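Local atomic coordinates of alpha-ketoglutarate-dependent non-heme iron oxygenase EasH (Aspergillus japonicus, PDB entry 5M0T), a protein that probably acts as an iron(II)- and 2-oxoglutarate-dependent oxygenase in the biosynthesis of the ergot alkaloid cycloclavine. Residues 47-51 / 84-90. Residues are numbered along the deposited sequence; the frame is centred on the assembly and turned at random.
Sequences RFNGE and SKLFRDE
E51 brings its carboxylate from helix 42-52 to the first turn of helix 85-91 and takes three donors there. OE2 accepts from the backbone N of K85 in a bent bond of 141°, while OE1 uses its syn lone pair for the backbone N of L86, 3.1 Å away. The third donor is the hydroxyl of S84, whose OG meets E51 OE1 at 2.7 Å from above the carboxylate plane. S84 is the N-cap of this helix: with its hydroxyl anti to its own backbone N (chi1 -177°), OG also accepts from F87 N at 3.1 Å, so one oxygen both caps the helix and donates to E51.

Farther along, R47 and E90 form a salt bridge with guanidinium and carboxylate nearly coplanar. Its strong arm, R47 NH1 to E90 OE2, is 2.7 Å long and almost perfectly straight; the NH2 to OE1 arm is weak. A bend at chi3 (-63°) turns the arginine head toward the second helix, and D43 and Q44 hold R47 NE and E90 OE1 from outside the pair. L86 separates the two polar groups, its CD1 lying over one face of the R47 guanidinium and its CD2 packing 4.0 Å from CD1 of the F48 ring. The edge of that ring meets S84 OG, and F225 of strand 222-231 stacks on it, tying the helix pair to the main sheet of this cupin-clan fold.

The carboxylate of E51 thus supplements the serine cap by engaging two further amides at the helix start, where the helix dipole would be expected to favour its negative charge, while the outer ion pair fastens the same helix one turn on.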
loop_
_atom_site.group_PDB
_atom_site.type_symbol
_atom_site.label_atom_id
_atom_site.label_comp_id
_atom_site.label_asym_id
_atom_site.label_seq_id
_atom_site.Cartn_x
_atom_site.Cartn_y
_atom_site.Cartn_z
ATOM N N ARG A 47 -22.600 21.657 8.114
ATOM C CA ARG A 47 -21.445 21.683 9.020
ATOM C C ARG A 47 -20.132 21.317 8.324
ATOM O O ARG A 47 -19.117 21.968 8.558
ATOM C CB ARG A 47 -21.668 20.793 10.261
ATOM C CG ARG A 47 -22.506 21.464 11.340
ATOM C CD ARG A 47 -22.613 20.619 12.596
ATOM N NE ARG A 47 -23.301 19.346 12.346
ATOM C CZ ARG A 47 -22.775 18.122 12.474
ATOM N NH1 ARG A 47 -21.517 17.929 12.875
ATOM N NH2 ARG A 47 -23.534 17.059 12.215
ATOM N N PHE A 48 -20.153 20.296 7.467
ATOM C CA PHE A 48 -18.966 19.931 6.689
ATOM C C PHE A 48 -18.521 21.089 5.789
ATOM O O PHE A 48 -17.353 21.460 5.799
ATOM C CB PHE A 48 -19.215 18.670 5.848
ATOM C CG PHE A 48 -17.983 18.155 5.150
ATOM C CD1 PHE A 48 -16.905 17.687 5.886
ATOM C CD2 PHE A 48 -17.900 18.141 3.759
ATOM C CE1 PHE A 48 -15.767 17.221 5.260
ATOM C CE2 PHE A 48 -16.767 17.666 3.126
ATOM C CZ PHE A 48 -15.703 17.205 3.874
ATOM N N ASN A 49 -19.460 21.670 5.042
ATOM C CA ASN A 49 -19.179 22.876 4.238
ATOM C C ASN A 49 -18.573 24.014 5.062
ATOM O O ASN A 49 -17.594 24.617 4.630
ATOM C CB ASN A 49 -20.434 23.365 3.495
ATOM C CG ASN A 49 -20.734 22.544 2.245
ATOM O OD1 ASN A 49 -19.831 22.007 1.604
ATOM N ND2 ASN A 49 -22.012 22.434 1.902
ATOM N N GLY A 50 -19.140 24.286 6.242
ATOM C CA GLY A 50 -18.589 25.285 7.163
ATOM C C GLY A 50 -17.118 25.059 7.487
ATOM O O GLY A 50 -16.318 25.992 7.413
ATOM N N GLU A 51 -16.768 23.814 7.824
ATOM C CA GLU A 51 -15.376 23.414 8.107
ATOM C C GLU A 51 -14.448 23.536 6.884
ATOM O O GLU A 51 -13.294 23.946 7.011
ATOM C CB GLU A 51 -15.318 21.965 8.647
ATOM C CG GLU A 51 -15.929 21.771 10.035
ATOM C CD GLU A 51 -15.545 20.445 10.707
ATOM O OE1 GLU A 51 -15.781 19.348 10.131
ATOM O OE2 GLU A 51 -15.001 20.505 11.837
ATOM N N SER A 84 -11.087 18.562 8.891
ATOM C CA SER A 84 -12.500 18.331 9.232
ATOM C C SER A 84 -12.720 17.336 10.379
ATOM O O SER A 84 -12.449 16.139 10.248
ATOM C CB SER A 84 -13.261 17.844 8.002
ATOM O OG SER A 84 -14.635 17.682 8.291
ATOM N N LYS A 85 -13.233 17.853 11.493
ATOM C CA LYS A 85 -13.638 17.053 12.645
ATOM C C LYS A 85 -14.772 16.109 12.275
ATOM O O LYS A 85 -14.773 14.943 12.689
ATOM C CB LYS A 85 -14.060 17.966 13.813
ATOM C CG LYS A 85 -14.203 17.266 15.165
ATOM C CD LYS A 85 -14.459 18.284 16.268
ATOM C CE LYS A 85 -14.971 17.622 17.539
ATOM N NZ LYS A 85 -14.151 16.448 17.949
ATOM N N LEU A 86 -15.718 16.608 11.485
ATOM C CA LEU A 86 -16.829 15.803 10.998
ATOM C C LEU A 86 -16.341 14.611 10.149
ATOM O O LEU A 86 -16.924 13.523 10.213
ATOM C CB LEU A 86 -17.814 16.684 10.218
ATOM C CG LEU A 86 -19.143 16.046 9.768
ATOM C CD1 LEU A 86 -20.275 17.082 9.806
ATOM C CD2 LEU A 86 -19.050 15.375 8.387
ATOM N N PHE A 87 -15.274 14.804 9.376
ATOM C CA PHE A 87 -14.669 13.706 8.618
ATOM C C PHE A 87 -14.079 12.662 9.580
ATOM O O PHE A 87 -14.401 11.479 9.516
ATOM C CB PHE A 87 -13.579 14.240 7.679
ATOM C CG PHE A 87 -13.078 13.238 6.710
ATOM C CD1 PHE A 87 -12.087 12.331 7.071
ATOM C CD2 PHE A 87 -13.577 13.211 5.421
ATOM C CE1 PHE A 87 -11.636 11.384 6.170
ATOM C CE2 PHE A 87 -13.120 12.279 4.514
ATOM C CZ PHE A 87 -12.152 11.357 4.884
ATOM N N ARG A 88 -13.202 13.132 10.459
ATOM C CA ARG A 88 -12.537 12.286 11.439
ATOM C C ARG A 88 -13.492 11.458 12.310
ATOM O O ARG A 88 -13.254 10.283 12.495
ATOM C CB ARG A 88 -11.646 13.137 12.344
ATOM C CG ARG A 88 -10.388 13.657 11.664
ATOM C CD ARG A 88 -9.401 14.188 12.693
ATOM N NE ARG A 88 -9.951 15.274 13.510
ATOM C CZ ARG A 88 -10.078 16.546 13.134
ATOM N NH1 ARG A 88 -9.723 16.953 11.915
ATOM N NH2 ARG A 88 -10.589 17.418 13.995
ATOM N N ASP A 89 -14.562 12.081 12.810
ATOM C CA ASP A 89 -15.437 11.492 13.849
ATOM C C ASP A 89 -16.742 10.881 13.328
ATOM O O ASP A 89 -17.164 9.844 13.823
ATOM C CB ASP A 89 -15.808 12.550 14.883
ATOM C CG ASP A 89 -14.610 13.135 15.605
ATOM O OD1 ASP A 89 -13.464 12.716 15.351
ATOM O OD2 ASP A 89 -14.832 14.039 16.450
ATOM N N GLU A 90 -17.391 11.528 12.361
ATOM C CA GLU A 90 -18.695 11.078 11.864
ATOM C C GLU A 90 -18.536 10.137 10.668
ATOM O O GLU A 90 -19.002 9.007 10.710
ATOM C CB GLU A 90 -19.601 12.278 11.541
ATOM C CG GLU A 90 -19.684 13.282 12.700
ATOM C CD GLU A 90 -20.805 14.323 12.597
ATOM O OE1 GLU A 90 -21.888 14.047 12.030
ATOM O OE2 GLU A 90 -20.607 15.438 13.122
#